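Local atomic coordinates of Phthiocerol/phthiodiolone dimycocerosyl transferase (Mycobacterium tuberculosis, PDB entry 1Q9J), a protein that probably catalyses the transfer of mycocerosyl groups from mycocerosic acid synthase onto phthiocerol, phthiodiolone and phenolphthiocerol, the last step in making these waxy diesters. Residues I28-V33 against E138-Y143; I34-L39 against L109-G114; A94-D99 against T119-H124; L107-I110 against G115-L118; M353-P356 against E360-D363. All blocks are in the same frame, centred on the assembly; numbering follows the deposited sequence.

All five contacts belong to or pack on one mixed sheet, whose strands 105-110, 117-123, 23-31 and 360-368 lie side by side. Contact 4 is the hairpin within it. Contact 2 sets the start of helix 36-49 against the hairpin, the centres of contacts 2 and 4 lying about 6 Å apart, and contact 1 sets helix 129-148 alongside strand 23-31. Contact 5, centred about 6 Å from contact 1, borders the edge strand 360-368. Contact 3 lies farther along strand 117-123, its centre about 18 Å from those of contacts 1 and 2, and holds His124, the likely proton acceptor. Contact 4 touches contact 3 through the bond from Gln108 N to Thr119 O, 2.8 Å.

Contact 1: I28-V33 against E138-Y143; sequences IQLRGV and ELFSRY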
# COMPACT_ATOMS: atom_id res chain seq x y z
N ILE A 28 -14.34 3.56 -0.91
CA ILE A 28 -15.21 3.19 0.18
C ILE A 28 -16.64 3.12 -0.36
O ILE A 28 -17.20 4.14 -0.79
CB ILE A 28 -15.18 4.23 1.31
CG1 ILE A 28 -13.78 4.39 1.86
CG2 ILE A 28 -16.13 3.83 2.41
CD1 ILE A 28 -12.93 5.44 1.13
N GLN A 29 -17.23 1.93 -0.33
CA GLN A 29 -18.60 1.75 -0.78
C GLN A 29 -19.50 2.24 0.36
O GLN A 29 -19.40 1.73 1.47
CB GLN A 29 -18.86 0.27 -1.06
CG GLN A 29 -20.27 -0.01 -1.50
CD GLN A 29 -20.73 0.95 -2.58
OE1 GLN A 29 -20.10 1.07 -3.63
NE2 GLN A 29 -21.84 1.65 -2.32
N LEU A 30 -20.36 3.21 0.10
CA LEU A 30 -21.22 3.70 1.17
C LEU A 30 -22.70 3.37 1.02
O LEU A 30 -23.16 2.88 -0.02
CB LEU A 30 -21.06 5.21 1.32
CG LEU A 30 -19.62 5.69 1.54
CD1 LEU A 30 -19.56 7.21 1.55
CD2 LEU A 30 -19.10 5.11 2.84
N ARG A 31 -23.44 3.64 2.10
CA ARG A 31 -24.88 3.42 2.16
C ARG A 31 -25.48 4.48 3.06
O ARG A 31 -25.23 4.50 4.27
CB ARG A 31 -25.23 2.04 2.71
CG ARG A 31 -26.72 1.89 3.01
CD ARG A 31 -27.16 0.43 3.01
NE ARG A 31 -26.76 -0.27 4.22
CZ ARG A 31 -26.38 -1.54 4.25
NH1 ARG A 31 -26.34 -2.24 3.12
NH2 ARG A 31 -26.06 -2.12 5.40
N GLY A 32 -26.27 5.37 2.47
CA GLY A 32 -26.88 6.44 3.24
C GLY A 32 -26.81 7.75 2.48
O GLY A 32 -26.57 7.77 1.27
N VAL A 33 -27.02 8.85 3.19
CA VAL A 33 -27.00 10.18 2.58
C VAL A 33 -25.66 10.91 2.69
O VAL A 33 -25.22 11.28 3.78
CB VAL A 33 -28.12 11.06 3.18
CG1 VAL A 33 -28.14 12.43 2.50
CG2 VAL A 33 -29.46 10.36 3.00
N GLU A 138 -8.30 10.93 7.94
CA GLU A 138 -8.48 12.33 8.26
C GLU A 138 -9.71 12.88 7.52
O GLU A 138 -10.56 13.56 8.13
CB GLU A 138 -7.26 13.13 7.83
CG GLU A 138 -7.25 14.55 8.34
CD GLU A 138 -6.00 15.29 7.94
OE1 GLU A 138 -4.87 14.76 8.19
OE2 GLU A 138 -6.14 16.42 7.39
N LEU A 139 -9.80 12.60 6.23
CA LEU A 139 -10.92 13.05 5.41
C LEU A 139 -12.27 12.72 6.09
O LEU A 139 -13.07 13.62 6.35
CB LEU A 139 -10.88 12.39 4.02
CG LEU A 139 -12.13 12.60 3.13
CD1 LEU A 139 -12.17 14.04 2.64
CD2 LEU A 139 -12.07 11.64 1.96
N PHE A 140 -12.51 11.44 6.37
CA PHE A 140 -13.74 11.03 7.02
C PHE A 140 -13.88 11.64 8.42
O PHE A 140 -15.00 11.84 8.91
CB PHE A 140 -13.82 9.52 7.15
CG PHE A 140 -14.20 8.80 5.89
CD1 PHE A 140 -13.25 8.52 4.92
CD2 PHE A 140 -15.48 8.26 5.75
CE1 PHE A 140 -13.55 7.69 3.81
CE2 PHE A 140 -15.80 7.43 4.64
CZ PHE A 140 -14.84 7.14 3.68
N SER A 141 -12.77 11.91 9.08
CA SER A 141 -12.84 12.50 10.40
C SER A 141 -13.38 13.92 10.26
O SER A 141 -14.13 14.39 11.10
CB SER A 141 -11.45 12.53 11.06
OG SER A 141 -11.42 13.44 12.16
N ARG A 142 -13.00 14.58 9.18
CA ARG A 142 -13.45 15.95 8.95
C ARG A 142 -14.87 15.98 8.41
O ARG A 142 -15.62 16.91 8.67
CB ARG A 142 -12.52 16.66 7.98
CG ARG A 142 -11.05 16.41 8.28
CD ARG A 142 -10.15 17.42 7.60
NE ARG A 142 -10.00 18.60 8.42
CZ ARG A 142 -8.84 19.02 8.91
NH1 ARG A 142 -7.72 18.36 8.64
NH2 ARG A 142 -8.81 20.10 9.68
N TYR A 143 -15.24 14.96 7.64
CA TYR A 143 -16.59 14.91 7.10
C TYR A 143 -17.56 14.79 8.27
O TYR A 143 -18.53 15.53 8.35
CB TYR A 143 -16.74 13.71 6.17
CG TYR A 143 -18.16 13.53 5.70
CD1 TYR A 143 -18.75 14.43 4.82
CD2 TYR A 143 -18.91 12.45 6.14
CE1 TYR A 143 -20.07 14.25 4.39
CE2 TYR A 143 -20.23 12.26 5.72
CZ TYR A 143 -20.80 13.17 4.85
OH TYR A 143 -22.08 12.96 4.42
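Tyr143 OH receives a hydrogen bond from the backbone N of Asp35, just beyond the first segment, while Val33 O lies 3.6 Å from the same Tyr143 OH as a looser neighbour. The phenol thus ties helix 129-148 to the turn that leaves strand 23-31. One helical turn earlier, Phe140 carries most of the contact. Its CG is anti to the carbonyl carbon (chi1 -78°), which sends the ring towards the strand to meet Ile28 coming from the opposite direction. Ile28 CD1 sits in the plane of the ring, at its edge, 3.6 Å from Phe140 CE1. Ile28 CG1 approaches obliquely, 3.5 Å from Phe140 CZ. Leu30 CD2 adds a more distant touch along the edge, 4.4 Å from Phe140 CE2. This is a helix layered on a beta-sheet, in an enzyme of the CoA-dependent acyltransferase superfamily; the same helix follows the segment holding His124 and Asp128. Ile28 and Leu30 alternate with Gln29, which takes no part in the packing on the helix; Gln29 NE2 donates to Leu30 O at 2.9 Å, on a lone pair in the carbonyl plane. Neighbouring strands complete the surroundings: Leu118 also packs on Phe140, and Ile361 of strand 360-368 touches both Ile28 and Leu30.

Contact 2: I34-L39 against L109-G114; sequences IDVDAL and LILREG
Ile34 and Val36 pass over the end of strand 105-110 with no hydrogen bond between the two segments, the CA atoms of Ile34 and Leu111 being 8.0 Å apart. The chain folds sharply at Asp35, the centre of an inverse gamma turn in which Val36 N reaches back to Ile34 O at 2.7 Å, and then enters helix 36-49. Asp35 is the N-cap of this helix: Asp35 OD2 accepts from Ala38 N at 3.1 Å along a nearly straight bond (167°), although the N-H comes from above the carboxylate plane. Leu109 CD2 is the methyl on which the apolar contact centres. Ile34 CG2 lies against it, the two side chains sliding past each other in opposite directions, and Val36 CG2 touches it from another side, 3.7 Å from Leu109 CD2. With its CG1 anti to the backbone N (chi1 -179°), Val36 keeps CG2 beside that N and turned to the strand. The arrangement is a helix start laid on a sheet, by which the turn after strand 23-31 closes over one end of the central hairpin. Leu111, where the strand has given way to the turn, does not aim its CB at the helix, yet the end of its side chain comes nearer, Leu111 CD2 lying 4.4 Å from Val36 CG2. Around this patch Val36 also meets Ile77 and Val79, so the neighbouring strand 78-80 shares in covering it, and Ile34 leans on Ala116 across the hairpin. Leu39, one turn into the helix, packs on Ile77 and on Tyr143 of helix 129-148.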
# COMPACT_ATOMS: atom_id res chain seq x y z
N ILE A 34 -25.03 11.13 1.54
CA ILE A 34 -23.76 11.83 1.45
C ILE A 34 -23.99 13.33 1.31
O ILE A 34 -24.37 13.80 0.25
CB ILE A 34 -22.94 11.33 0.22
CG1 ILE A 34 -22.36 9.96 0.50
CG2 ILE A 34 -21.84 12.30 -0.12
CD1 ILE A 34 -23.39 8.88 0.59
N ASP A 35 -23.76 14.08 2.39
CA ASP A 35 -23.95 15.53 2.37
C ASP A 35 -22.79 16.18 1.61
O ASP A 35 -21.92 16.81 2.20
CB ASP A 35 -24.02 16.06 3.80
CG ASP A 35 -23.98 17.58 3.89
OD1 ASP A 35 -24.24 18.12 4.99
OD2 ASP A 35 -23.68 18.25 2.87
N VAL A 36 -22.80 16.01 0.29
CA VAL A 36 -21.75 16.54 -0.59
C VAL A 36 -21.14 17.89 -0.18
O VAL A 36 -19.91 18.03 -0.19
CB VAL A 36 -22.26 16.64 -2.06
CG1 VAL A 36 -21.15 17.17 -2.97
CG2 VAL A 36 -22.71 15.26 -2.55
N ASP A 37 -21.96 18.87 0.18
CA ASP A 37 -21.43 20.18 0.58
C ASP A 37 -20.42 20.07 1.72
O ASP A 37 -19.35 20.69 1.68
CB ASP A 37 -22.57 21.14 0.99
CG ASP A 37 -23.29 21.76 -0.20
OD1 ASP A 37 -22.74 21.72 -1.33
OD2 ASP A 37 -24.41 22.29 -0.01
N ALA A 38 -20.78 19.29 2.74
CA ALA A 38 -19.93 19.08 3.90
C ALA A 38 -18.69 18.28 3.52
O ALA A 38 -17.60 18.54 4.02
CB ALA A 38 -20.71 18.33 4.98
N LEU A 39 -18.87 17.30 2.63
CA LEU A 39 -17.78 16.46 2.17
C LEU A 39 -16.74 17.30 1.45
O LEU A 39 -15.54 17.13 1.64
CB LEU A 39 -18.32 15.36 1.25
CG LEU A 39 -17.44 14.22 0.72
CD1 LEU A 39 -16.80 14.61 -0.59
CD2 LEU A 39 -16.42 13.85 1.77
N LEU A 109 -16.55 11.27 -5.94
CA LEU A 109 -17.75 10.77 -5.29
C LEU A 109 -18.84 10.42 -6.31
O LEU A 109 -19.31 11.29 -7.04
CB LEU A 109 -18.32 11.81 -4.33
CG LEU A 109 -19.64 11.40 -3.68
CD1 LEU A 109 -19.42 10.17 -2.82
CD2 LEU A 109 -20.20 12.55 -2.86
N ILE A 110 -19.25 9.15 -6.34
CA ILE A 110 -20.28 8.71 -7.27
C ILE A 110 -21.57 8.31 -6.54
O ILE A 110 -21.63 7.26 -5.91
CB ILE A 110 -19.79 7.50 -8.10
CG1 ILE A 110 -18.40 7.77 -8.66
CG2 ILE A 110 -20.73 7.26 -9.27
CD1 ILE A 110 -17.84 6.63 -9.47
N LEU A 111 -22.59 9.16 -6.65
CA LEU A 111 -23.87 8.92 -6.01
C LEU A 111 -24.56 7.68 -6.57
O LEU A 111 -24.53 7.43 -7.78
CB LEU A 111 -24.77 10.14 -6.18
CG LEU A 111 -24.23 11.47 -5.66
CD1 LEU A 111 -25.08 12.59 -6.21
CD2 LEU A 111 -24.23 11.49 -4.14
N ARG A 112 -25.18 6.90 -5.68
CA ARG A 112 -25.88 5.68 -6.05
C ARG A 112 -27.20 5.55 -5.29
O ARG A 112 -27.73 6.53 -4.77
CB ARG A 112 -25.02 4.44 -5.78
CG ARG A 112 -23.81 4.28 -6.70
CD ARG A 112 -24.22 4.23 -8.16
NE ARG A 112 -23.42 3.29 -8.94
CZ ARG A 112 -22.11 3.41 -9.16
NH1 ARG A 112 -21.43 4.43 -8.66
NH2 ARG A 112 -21.47 2.49 -9.88
N GLU A 113 -27.70 4.32 -5.22
CA GLU A 113 -28.96 4.01 -4.54
C GLU A 113 -28.96 4.45 -3.07
O GLU A 113 -29.20 5.62 -2.76
CB GLU A 113 -29.23 2.50 -4.61
CG GLU A 113 -29.29 1.93 -6.02
CD GLU A 113 -30.48 2.42 -6.82
OE1 GLU A 113 -31.63 2.25 -6.34
OE2 GLU A 113 -30.27 2.98 -7.92
N GLY A 114 -28.72 3.50 -2.17
CA GLY A 114 -28.70 3.81 -0.75
C GLY A 114 -27.50 4.68 -0.45
O GLY A 114 -27.62 5.74 0.17

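Contact 3: A94-D99 against T119-H124; sequences AELRLD and TLYLHH
Tyr121, under two leucines of segment 94-99, lies on strand 117-123, which runs straight into His124; with Asp128 this histidine fits the HxxxD active-site motif of CoA-dependent acyltransferases and is probably the proton acceptor. The contact itself is made away from His124, where the irregular segment 94-99 runs beside the strand. Tyr121 has its CG anti to the carbonyl carbon (chi1 -65°), which lifts the ring off the sheet towards this segment. Leu98 crosses it at about a right angle and gives the larger share. Leu98 CD2 lies 3.9 Å from Tyr121 CD2 and also reaches CB and CG of the tyrosine, while Leu98 CD1 comes to 4.0 Å from Tyr121 CD2. Leu96 is more marginal. It slides past the tyrosine in the opposite direction, and only its CD2 comes near, 4.1 Å from Tyr121 CE1. Both leucines approach obliquely from the same side of the ring plane, Leu98 near CG and CD2, Leu96 farther along at CE1. Between them, Arg97 turns outward: Arg97 NH2 and Asp99 OD1 are 2.9 Å apart, but the oxygen lies well out of the guanidinium plane, so charge alone joins them. Asp99 OD2 has a further partner in Ser101 OG. Tyr369 meets the Tyr121 ring edge-to-face, and Leu98 is also flanked by His106 of strand 105-110 and Phe23 of strand 23-31, whereas Leu120 and Leu122 on the other side of the strand pack on helix 129-148.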
# COMPACT_ATOMS: atom_id res chain seq x y z
N ALA A 94 -14.67 4.41 -17.35
CA ALA A 94 -13.51 5.10 -16.80
C ALA A 94 -13.88 6.53 -16.39
O ALA A 94 -14.00 6.84 -15.20
CB ALA A 94 -12.38 5.11 -17.82
N GLU A 95 -14.06 7.40 -17.38
CA GLU A 95 -14.41 8.79 -17.10
C GLU A 95 -13.47 9.44 -16.09
O GLU A 95 -13.88 9.78 -14.98
CB GLU A 95 -15.86 8.88 -16.59
CG GLU A 95 -16.93 9.12 -17.67
CD GLU A 95 -17.30 10.60 -17.82
OE1 GLU A 95 -17.94 11.15 -16.90
OE2 GLU A 95 -16.93 11.20 -18.86
N LEU A 96 -12.20 9.59 -16.48
CA LEU A 96 -11.16 10.23 -15.66
C LEU A 96 -9.75 9.95 -16.17
O LEU A 96 -9.43 8.84 -16.60
CB LEU A 96 -11.26 9.81 -14.19
CG LEU A 96 -10.42 10.66 -13.21
CD1 LEU A 96 -10.67 12.15 -13.41
CD2 LEU A 96 -10.77 10.26 -11.79
N ARG A 97 -8.92 10.98 -16.12
CA ARG A 97 -7.55 10.89 -16.59
C ARG A 97 -6.56 11.39 -15.55
O ARG A 97 -6.44 12.59 -15.30
CB ARG A 97 -7.42 11.72 -17.87
CG ARG A 97 -6.00 11.87 -18.38
CD ARG A 97 -5.77 13.28 -18.89
NE ARG A 97 -4.40 13.46 -19.34
CZ ARG A 97 -3.87 14.63 -19.68
NH1 ARG A 97 -4.60 15.74 -19.63
NH2 ARG A 97 -2.61 14.70 -20.09
N LEU A 98 -5.85 10.44 -14.93
CA LEU A 98 -4.86 10.77 -13.92
C LEU A 98 -3.59 11.16 -14.63
O LEU A 98 -3.14 10.45 -15.52
CB LEU A 98 -4.58 9.55 -13.04
CG LEU A 98 -5.80 8.92 -12.39
CD1 LEU A 98 -5.40 7.57 -11.87
CD2 LEU A 98 -6.36 9.80 -11.29
N ASP A 99 -3.01 12.29 -14.24
CA ASP A 99 -1.80 12.76 -14.89
C ASP A 99 -0.85 13.45 -13.91
O ASP A 99 -1.20 14.48 -13.34
CB ASP A 99 -2.16 13.72 -16.01
CG ASP A 99 -0.94 14.18 -16.79
OD1 ASP A 99 -1.09 15.06 -17.66
OD2 ASP A 99 0.16 13.66 -16.54
N THR A 119 -14.00 7.68 -3.59
CA THR A 119 -12.73 7.17 -4.08
C THR A 119 -11.68 8.26 -4.09
O THR A 119 -11.88 9.30 -4.71
CB THR A 119 -12.85 6.62 -5.50
OG1 THR A 119 -13.95 5.71 -5.56
CG2 THR A 119 -11.57 5.89 -5.91
N LEU A 120 -10.58 8.00 -3.40
CA LEU A 120 -9.48 8.96 -3.33
C LEU A 120 -8.32 8.45 -4.16
O LEU A 120 -7.93 7.29 -4.05
CB LEU A 120 -9.02 9.15 -1.90
CG LEU A 120 -8.06 10.33 -1.73
CD1 LEU A 120 -8.86 11.59 -1.43
CD2 LEU A 120 -7.09 10.05 -0.59
N TYR A 121 -7.79 9.32 -5.00
CA TYR A 121 -6.64 8.97 -5.84
C TYR A 121 -5.48 9.79 -5.34
O TYR A 121 -5.56 11.02 -5.19
CB TYR A 121 -6.90 9.29 -7.31
CG TYR A 121 -7.99 8.45 -7.91
CD1 TYR A 121 -9.32 8.81 -7.76
CD2 TYR A 121 -7.69 7.30 -8.64
CE1 TYR A 121 -10.33 8.04 -8.32
CE2 TYR A 121 -8.69 6.52 -9.21
CZ TYR A 121 -10.01 6.90 -9.05
OH TYR A 121 -11.01 6.12 -9.59
N LEU A 122 -4.37 9.10 -5.11
CA LEU A 122 -3.20 9.74 -4.56
C LEU A 122 -1.94 9.24 -5.22
O LEU A 122 -1.70 8.04 -5.28
CB LEU A 122 -3.16 9.43 -3.08
CG LEU A 122 -2.17 10.19 -2.21
CD1 LEU A 122 -2.42 11.69 -2.30
CD2 LEU A 122 -2.36 9.69 -0.79
N HIS A 123 -1.13 10.15 -5.74
CA HIS A 123 0.10 9.72 -6.35
C HIS A 123 0.99 9.13 -5.26
O HIS A 123 1.20 9.74 -4.20
CB HIS A 123 0.77 10.88 -7.04
CG HIS A 123 1.86 10.46 -7.96
ND1 HIS A 123 1.66 10.29 -9.31
CD2 HIS A 123 3.13 10.05 -7.71
CE1 HIS A 123 2.75 9.79 -9.86
NE2 HIS A 123 3.66 9.64 -8.91
N HIS A 124 1.53 7.94 -5.52
CA HIS A 124 2.36 7.23 -4.54
C HIS A 124 3.66 7.94 -4.09
O HIS A 124 4.26 7.57 -3.08
CB HIS A 124 2.70 5.83 -5.07
CG HIS A 124 2.91 4.80 -4.00
ND1 HIS A 124 3.86 4.94 -3.01
CD2 HIS A 124 2.35 3.58 -3.82
CE1 HIS A 124 3.87 3.85 -2.26
NE2 HIS A 124 2.97 3.01 -2.74

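Contact 4: L107-I110 against G115-L118; sequences LQLI and GAEL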
# COMPACT_ATOMS: atom_id res chain seq x y z
N LEU A 107 -10.52 13.49 -5.57
CA LEU A 107 -11.55 12.92 -4.71
C LEU A 107 -12.81 12.73 -5.56
O LEU A 107 -13.49 13.70 -5.88
CB LEU A 107 -11.86 13.83 -3.51
CG LEU A 107 -12.93 13.24 -2.59
CD1 LEU A 107 -12.58 11.80 -2.24
CD2 LEU A 107 -13.08 14.07 -1.32
N GLN A 108 -13.10 11.49 -5.91
CA GLN A 108 -14.26 11.19 -6.75
C GLN A 108 -15.44 10.54 -6.02
O GLN A 108 -15.35 9.41 -5.57
CB GLN A 108 -13.82 10.29 -7.90
CG GLN A 108 -14.90 9.99 -8.91
CD GLN A 108 -14.51 8.86 -9.82
OE1 GLN A 108 -14.26 7.74 -9.37
NE2 GLN A 108 -14.46 9.13 -11.13
N LEU A 109 -16.55 11.27 -5.94
CA LEU A 109 -17.75 10.77 -5.29
C LEU A 109 -18.84 10.42 -6.31
O LEU A 109 -19.31 11.29 -7.04
CB LEU A 109 -18.32 11.81 -4.33
CG LEU A 109 -19.64 11.40 -3.68
CD1 LEU A 109 -19.42 10.17 -2.82
CD2 LEU A 109 -20.20 12.55 -2.86
N ILE A 110 -19.25 9.15 -6.34
CA ILE A 110 -20.28 8.71 -7.27
C ILE A 110 -21.57 8.31 -6.54
O ILE A 110 -21.63 7.26 -5.91
CB ILE A 110 -19.79 7.50 -8.10
CG1 ILE A 110 -18.40 7.77 -8.66
CG2 ILE A 110 -20.73 7.26 -9.27
CD1 ILE A 110 -17.84 6.63 -9.47
N GLY A 115 -26.34 4.25 -0.92
CA GLY A 115 -25.12 5.00 -0.70
C GLY A 115 -24.33 5.15 -1.98
O GLY A 115 -24.60 4.47 -2.97
N ALA A 116 -23.33 6.03 -1.94
CA ALA A 116 -22.46 6.32 -3.07
C ALA A 116 -21.10 5.63 -2.93
O ALA A 116 -20.91 4.82 -2.03
CB ALA A 116 -22.27 7.82 -3.19
N GLU A 117 -20.18 5.96 -3.83
CA GLU A 117 -18.82 5.41 -3.78
C GLU A 117 -17.82 6.55 -3.64
O GLU A 117 -17.74 7.42 -4.51
CB GLU A 117 -18.47 4.64 -5.05
CG GLU A 117 -19.39 3.49 -5.37
CD GLU A 117 -18.94 2.73 -6.61
OE1 GLU A 117 -19.74 1.92 -7.14
OE2 GLU A 117 -17.79 2.94 -7.06
N LEU A 118 -17.07 6.54 -2.55
CA LEU A 118 -16.06 7.57 -2.32
C LEU A 118 -14.75 6.95 -2.78
O LEU A 118 -14.43 5.82 -2.41
CB LEU A 118 -15.99 7.91 -0.83
CG LEU A 118 -15.16 9.14 -0.47
CD1 LEU A 118 -15.71 10.36 -1.19
CD2 LEU A 118 -15.19 9.35 1.03
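Leu107, Leu109 and Leu118 form the apolar centre of this beta hairpin, in which strands 105-110 and 117-123 run antiparallel. Leu118 CD1 stands between the other two, 3.6 Å from Leu107 CD1 and 4.1 Å from Leu109 CD1. Leu118 has its CG anti to the backbone N (chi1 -169°), and the branch leans over to the neighbouring strand, where it crosses Leu107 at a slant. Ala116 CB, whose place is less sure, lies near Leu109 CD1 and would extend the apolar patch towards the turn. Helices cover this face of the sheet: Leu107 meets Leu39 and Phe43 of helix 36-49, and Leu118 meets Leu139 and Phe140 of helix 129-148. In the backbone, Leu109 and Leu118 are a non-hydrogen-bonded pair and Ile110 and Glu117 the hydrogen-bonded pair beside them, with side chains on the face turned away from the leucines. Ile110 and Glu117 lie next to each other there, their CB atoms 4.4 Å apart. The extended Glu117 continues outward to a long, weak ion pair between its OE1 and Arg112 NH2 on the turn of the hairpin. Of the two bonds linking this pair of strand residues, the one from Glu117 N to Ile110 O is the less certain, since that oxygen is crowded in the model. The other, from Ile110 N to Glu117 O, is 2.9 Å long and nearly straight (169°). Glu117 O receives a second, softer approach from the CA-H of Leu109, Leu109 CA lying 3.4 Å from it.

Contact 5: M353-P356 against E360-D363; sequences MRTP and EIED
Thr355 and Ile361 belong to two arms of a tight connection: the loop arm and strand 360-368 come closest at Thr355 and Glu360, whose CA atoms are 6.3 Å apart, and no hydrogen bond spans them. Ile361 carries its side of the contact with one branch. Its CG1 is anti to the carbonyl carbon (chi1 -58°) and begins an extended branch that ends with CD1 against the loop. There Met353 crosses it at about a right angle. The methionine is bent at both its second and third torsions, and the bend brings its terminal methyl round to Ile361: Met353 CE is 3.7 Å from Ile361 CD1, with Met353 CB and CG also near that methyl, each at 4.1 Å. Thr355 closes the other side with its methyl. Thr355 CG2 lies 3.9 Å from Ile361 CG1 and 4.0 Å from Ile361 CD1, and the two side chains meet at a slant. The strand is the outermost of the five-stranded sheet and comes from the C-terminal half of the chain, joining strand 23-31 of the N-terminal half; such an exchange between the two related domains is known in CoA-dependent acyltransferases. Its pairing is interrupted by a classic beta bulge, where Glu362 and Asp363 both face Gln29. Charges fasten this edge as well, Glu362 OE1 making a salt bridge with Arg31 NH2 and Asp363 another with Arg215, while on the loop arm Pro356 rests on Tyr143 of helix 129-148.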
# COMPACT_ATOMS: atom_id res chain seq x y z
N MET A 353 -13.05 4.07 11.45
CA MET A 353 -13.18 5.23 10.58
C MET A 353 -14.51 5.92 10.78
O MET A 353 -15.56 5.40 10.40
CB MET A 353 -13.03 4.80 9.12
CG MET A 353 -13.07 5.95 8.14
SD MET A 353 -11.80 5.73 6.88
CE MET A 353 -12.43 4.29 6.00
N ARG A 354 -14.46 7.11 11.36
CA ARG A 354 -15.64 7.91 11.65
C ARG A 354 -16.59 8.15 10.47
O ARG A 354 -16.17 8.46 9.36
CB ARG A 354 -15.22 9.27 12.21
CG ARG A 354 -14.32 9.18 13.43
CD ARG A 354 -13.96 10.57 13.90
NE ARG A 354 -15.15 11.40 14.07
CZ ARG A 354 -15.13 12.70 14.32
NH1 ARG A 354 -13.98 13.34 14.44
NH2 ARG A 354 -16.27 13.37 14.46
N THR A 355 -17.89 8.01 10.75
CA THR A 355 -18.95 8.22 9.77
C THR A 355 -20.15 8.67 10.58
O THR A 355 -20.61 7.95 11.46
CB THR A 355 -19.35 6.93 9.05
OG1 THR A 355 -19.67 5.92 10.01
CG2 THR A 355 -18.23 6.45 8.14
N PRO A 356 -20.68 9.87 10.28
CA PRO A 356 -21.84 10.42 10.98
C PRO A 356 -23.04 9.48 10.95
O PRO A 356 -23.06 8.50 10.19
CB PRO A 356 -22.10 11.72 10.24
CG PRO A 356 -21.72 11.38 8.85
CD PRO A 356 -20.42 10.63 9.05
N GLU A 360 -22.81 4.63 6.50
CA GLU A 360 -22.07 3.47 6.94
C GLU A 360 -21.26 2.91 5.79
O GLU A 360 -21.70 2.90 4.64
CB GLU A 360 -23.04 2.41 7.47
CG GLU A 360 -23.44 2.58 8.93
CD GLU A 360 -24.94 2.44 9.16
OE1 GLU A 360 -25.68 3.42 8.92
OE2 GLU A 360 -25.38 1.34 9.57
N ILE A 361 -20.06 2.44 6.11
CA ILE A 361 -19.17 1.87 5.12
C ILE A 361 -19.52 0.41 4.88
O ILE A 361 -19.63 -0.36 5.82
CB ILE A 361 -17.73 1.93 5.62
CG1 ILE A 361 -17.36 3.39 5.92
CG2 ILE A 361 -16.81 1.26 4.62
CD1 ILE A 361 -15.99 3.58 6.52
N GLU A 362 -19.70 0.02 3.62
CA GLU A 362 -20.03 -1.37 3.32
C GLU A 362 -18.85 -2.15 2.78
O GLU A 362 -18.79 -3.37 2.90
CB GLU A 362 -21.20 -1.44 2.32
CG GLU A 362 -22.51 -1.01 2.93
CD GLU A 362 -22.87 -1.82 4.17
OE1 GLU A 362 -23.61 -1.29 5.03
OE2 GLU A 362 -22.42 -2.99 4.28
N ASP A 363 -17.90 -1.44 2.18
CA ASP A 363 -16.73 -2.12 1.64
C ASP A 363 -15.60 -1.13 1.37
O ASP A 363 -15.84 0.06 1.16
CB ASP A 363 -17.10 -2.86 0.35
CG ASP A 363 -16.02 -3.80 -0.10
OD1 ASP A 363 -15.07 -4.02 0.69
OD2 ASP A 363 -16.13 -4.33 -1.24